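Local coordinates for UPF0098 protein YbcL (Escherichia coli, PDB 1FUX) that is of unknown function but belongs to the phosphatidylethanolamine-binding protein family and is a periplasmic homologue of a Raf kinase inhibitor protein, at residues 136-139 / 140-144; 57-60 / 61-65. All coordinates share one frame; numbering follows the deposited sequence.

Contact 1 (136-139 / 140-144); sequences SNSS and GALVG
Ser139 meets Leu142 at the N-cap of helix 140-148, where its side-chain oxygen takes the place of the carbonyl that the first turn lacks. Leu142 N donates to Ser139 OG over 3.1 Å, with an N-H...O angle of 161°. OG sits between the backbone N and the carbonyl carbon of its own residue (chi1 69°), the rotation that swings it over the open end of the helix. The same oxygen also brushes the methylene of Leu142, at 3.5 Å from CB. One residue further on, Val143 N donates to Ser139 O (3.0 Å), so the first helical backbone bond starts from the capping residue itself, and Gly140 O receives Gly144 N in the next. A serine suits this place because its short hydroxyl reaches the amide without bulk. With an alanine here, Leu142 N is likely to lose its capping acceptor, and the hydrogen bond that Ser139 OG also makes with Asp100 O of the second subunit would probably go too.

The residue before the cap is itself held. Ser138 turns its hydroxyl back to Asp135 N, a bond that ties the loop to itself, while the backbone of Ser138 pairs with Arg98 of the same chain. Val143, branched and apolar, suits the side of the helix that rests on Thr67 and Val69 of strand 63-72; Leu142 instead packs on Trp63 of the second subunit. Next to the cap, the Val143 methyl CG2 lies 3.8 Å from Ser138 CB and 3.4 Å from Ser139 O.

Contact 2 (57-60 / 61-65); sequences APTG and SGWWH
Thr59 OG1 donates to Gly62 O over 2.8 Å and accepts from Ser61 N over 3.0 Å, the latter bond closing an ST turn in the tight loop that leads into strand 63-72 of the five-stranded antiparallel sheet. The bond from Ser61 N is nearly straight. At Gly62 O the hydroxyl approaches from the side, with a C=O...O angle of 124°, and is tilted 17° from the carbonyl plane. Placing OG1 between the backbone N and the carbonyl carbon (chi1 64°) turns it toward both partners, while the methyl CG2, anti to the carbonyl carbon, reaches the edge of Trp63; a threonine thus offers a hydroxyl and a methyl from one branch point.

A water bridges the backbone of the turn: it donates to Ala57 O (2.6 Å), accepts from Gly62 N and, weakly, from Gly60 N. Pro58 is the centre of an inverse gamma turn, closed by Thr59 N donating to Ala57 O. Gly60 and Gly62 both have positive phi, and at Gly60 a side chain would press against the preceding carbonyl oxygen, so glycine suits both positions.

Ser61 OG is hydrogen-bonded to Trp64 NE1 of the second subunit, and the reciprocal bond is made as well. Trp63 meets Phe101 edge-to-face, while its CD1 lies above one face of the His65 ring, offset toward the rim. Small Ala57 packs its CB on the CB methylene of Trp63, at 3.7 Å. On the indole itself, Thr59 CG2 lies in the ring plane, touching its edge at Trp63 CE3, also 3.7 Å away.

Overall arrangement
Both contacts are local and largely buried, lie about 14 Å apart between centres, and border the second subunit. Contact 2 comes first along the chain and leads into strand 63-72; contact 1 starts the helix whose Val143 packs on that same strand, so the two share an element. They touch directly, where Ala141 N and Trp64 NE1 approach to 3.5 Å in packing. In each a hydroxyl accepts one backbone N-H; in contact 2 it also donates to a carbonyl. Contact 1 closes a helix end mainly with capping and backbone bonds, whereas contact 2 adds a bound water, glycines and an indole edge. Contact 2 also has the more exposed margin, at Gly60, while the exposed residues of 136-139 lie upstream of the cap.

Contact 1 (136-139 / 140-144)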
loop_
_atom_site.group_PDB
_atom_site.type_symbol
_atom_site.label_atom_id
_atom_site.label_comp_id
_atom_site.label_asym_id
_atom_site.label_seq_id
_atom_site.Cartn_x
_atom_site.Cartn_y
_atom_site.Cartn_z
ATOM N N SER A 136 -4.355 -1.762 -14.405
ATOM C CA SER A 136 -5.279 -1.931 -13.295
ATOM C C SER A 136 -4.678 -2.725 -12.159
ATOM O O SER A 136 -5.281 -2.667 -11.082
ATOM C CB SER A 136 -6.604 -2.552 -13.766
ATOM O OG SER A 136 -6.263 -3.817 -14.296
ATOM N N ASN A 137 -3.593 -3.450 -12.388
ATOM C CA ASN A 137 -2.977 -4.213 -11.317
ATOM C C ASN A 137 -1.867 -3.411 -10.630
ATOM O O ASN A 137 -1.280 -3.955 -9.685
ATOM C CB ASN A 137 -2.333 -5.439 -11.952
ATOM C CG ASN A 137 -3.350 -6.501 -12.322
ATOM O OD1 ASN A 137 -4.308 -6.809 -11.590
ATOM N ND2 ASN A 137 -3.069 -7.073 -13.500
ATOM N N SER A 138 -1.508 -2.225 -11.071
ATOM C CA SER A 138 -0.427 -1.485 -10.433
ATOM C C SER A 138 -0.780 -1.035 -9.023
ATOM O O SER A 138 -1.679 -0.223 -8.863
ATOM C CB SER A 138 -0.075 -0.219 -11.264
ATOM O OG SER A 138 0.337 -0.694 -12.553
ATOM N N SER A 139 -0.063 -1.510 -7.980
ATOM C CA SER A 139 -0.392 -1.043 -6.634
ATOM C C SER A 139 -0.131 0.450 -6.455
ATOM O O SER A 139 0.667 1.058 -7.185
ATOM C CB SER A 139 0.502 -1.773 -5.594
ATOM O OG SER A 139 1.835 -1.318 -5.757
ATOM N N GLY A 140 -0.711 1.037 -5.416
ATOM C CA GLY A 140 -0.464 2.462 -5.140
ATOM C C GLY A 140 1.020 2.764 -4.964
ATOM O O GLY A 140 1.509 3.789 -5.490
ATOM N N ALA A 141 1.767 1.909 -4.249
ATOM C CA ALA A 141 3.217 2.118 -4.123
ATOM C C ALA A 141 3.956 2.136 -5.442
ATOM O O ALA A 141 4.914 2.912 -5.648
ATOM C CB ALA A 141 3.809 1.030 -3.202
ATOM N N LEU A 142 3.597 1.201 -6.343
ATOM C CA LEU A 142 4.235 1.113 -7.641
ATOM C C LEU A 142 3.971 2.380 -8.431
ATOM O O LEU A 142 4.880 2.974 -9.026
ATOM C CB LEU A 142 3.801 -0.115 -8.446
ATOM C CG LEU A 142 4.384 -0.229 -9.872
ATOM C CD1 LEU A 142 5.907 -0.102 -9.829
ATOM C CD2 LEU A 142 3.952 -1.523 -10.564
ATOM N N VAL A 143 2.711 2.856 -8.372
ATOM C CA VAL A 143 2.394 4.112 -9.048
ATOM C C VAL A 143 3.171 5.230 -8.411
ATOM O O VAL A 143 3.789 6.119 -9.038
ATOM C CB VAL A 143 0.858 4.338 -8.920
ATOM C CG1 VAL A 143 0.501 5.752 -9.389
ATOM C CG2 VAL A 143 0.133 3.265 -9.695
ATOM N N GLY A 144 3.216 5.261 -7.075
ATOM C CA GLY A 144 3.904 6.320 -6.321
ATOM C C GLY A 144 5.389 6.381 -6.643
ATOM O O GLY A 144 5.973 7.497 -6.761
#

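Contact 2 (57-60 / 61-65)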
loop_
_atom_site.group_PDB
_atom_site.type_symbol
_atom_site.label_atom_id
_atom_site.label_comp_id
_atom_site.label_asym_id
_atom_site.label_seq_id
_atom_site.Cartn_x
_atom_site.Cartn_y
_atom_site.Cartn_z
ATOM N N ALA A 57 -4.562 6.355 8.070
ATOM C CA ALA A 57 -5.220 5.056 8.194
ATOM C C ALA A 57 -4.339 4.147 9.027
ATOM O O ALA A 57 -3.144 4.131 8.777
ATOM C CB ALA A 57 -5.473 4.502 6.799
ATOM N N PRO A 58 -4.929 3.383 9.938
ATOM C CA PRO A 58 -4.143 2.584 10.881
ATOM C C PRO A 58 -3.682 1.268 10.286
ATOM O O PRO A 58 -4.090 0.180 10.714
ATOM C CB PRO A 58 -5.121 2.443 12.054
ATOM C CG PRO A 58 -6.475 2.339 11.393
ATOM C CD PRO A 58 -6.369 3.398 10.279
ATOM N N THR A 59 -2.766 1.333 9.331
ATOM C CA THR A 59 -2.405 0.098 8.601
ATOM C C THR A 59 -0.911 -0.117 8.546
ATOM O O THR A 59 -0.520 -1.281 8.347
ATOM C CB THR A 59 -2.871 0.191 7.127
ATOM O OG1 THR A 59 -2.061 1.313 6.653
ATOM C CG2 THR A 59 -4.334 0.453 6.871
ATOM N N GLY A 60 -0.139 0.920 8.859
ATOM C CA GLY A 60 1.308 0.816 8.678
ATOM C C GLY A 60 1.788 1.415 7.361
ATOM O O GLY A 60 3.006 1.638 7.209
ATOM N N SER A 61 0.895 1.680 6.413
ATOM C CA SER A 61 1.293 2.236 5.114
ATOM C C SER A 61 0.237 3.224 4.589
ATOM O O SER A 61 0.327 3.550 3.399
ATOM C CB SER A 61 1.402 1.153 4.027
ATOM O OG SER A 61 0.203 0.383 3.865
ATOM N N GLY A 62 -0.588 3.747 5.470
ATOM C CA GLY A 62 -1.657 4.686 5.088
ATOM C C GLY A 62 -2.658 3.938 4.191
ATOM O O GLY A 62 -2.794 2.719 4.329
ATOM N N TRP A 63 -3.286 4.643 3.265
ATOM C CA TRP A 63 -4.308 4.040 2.403
ATOM C C TRP A 63 -4.348 4.800 1.086
ATOM O O TRP A 63 -4.505 6.012 1.051
ATOM C CB TRP A 63 -5.668 4.098 3.099
ATOM C CG TRP A 63 -6.668 3.160 2.439
ATOM C CD1 TRP A 63 -7.482 3.439 1.384
ATOM C CD2 TRP A 63 -6.907 1.800 2.814
ATOM N NE1 TRP A 63 -8.224 2.316 1.050
ATOM C CE2 TRP A 63 -7.915 1.318 1.953
ATOM C CE3 TRP A 63 -6.404 0.969 3.820
ATOM C CZ2 TRP A 63 -8.435 0.019 2.048
ATOM C CZ3 TRP A 63 -6.917 -0.324 3.907
ATOM C CH2 TRP A 63 -7.909 -0.788 3.038
ATOM N N TRP A 64 -4.168 4.037 0.013
ATOM C CA TRP A 64 -4.296 4.656 -1.328
ATOM C C TRP A 64 -5.759 4.626 -1.730
ATOM O O TRP A 64 -6.351 3.571 -1.881
ATOM C CB TRP A 64 -3.482 3.861 -2.350
ATOM C CG TRP A 64 -1.999 4.012 -2.174
ATOM C CD1 TRP A 64 -1.094 3.126 -1.648
ATOM C CD2 TRP A 64 -1.235 5.169 -2.572
ATOM N NE1 TRP A 64 0.162 3.682 -1.683
ATOM C CE2 TRP A 64 0.112 4.920 -2.260
ATOM C CE3 TRP A 64 -1.573 6.402 -3.152
ATOM C CZ2 TRP A 64 1.132 5.845 -2.486
ATOM C CZ3 TRP A 64 -0.549 7.304 -3.412
ATOM C CH2 TRP A 64 0.790 7.046 -3.095
ATOM N N HIS A 65 -6.427 5.764 -1.887
ATOM C CA HIS A 65 -7.840 5.813 -2.253
ATOM C C HIS A 65 -8.043 5.923 -3.755
ATOM O O HIS A 65 -9.114 5.549 -4.271
ATOM C CB HIS A 65 -8.434 7.082 -1.572
ATOM C CG HIS A 65 -8.718 6.808 -0.114
ATOM N ND1 HIS A 65 -9.926 6.358 0.370
ATOM C CD2 HIS A 65 -7.909 6.962 0.967
ATOM C CE1 HIS A 65 -9.848 6.217 1.697
ATOM N NE2 HIS A 65 -8.596 6.571 2.086
HETATM O O HOH W 1 -0.595 3.787 8.329
#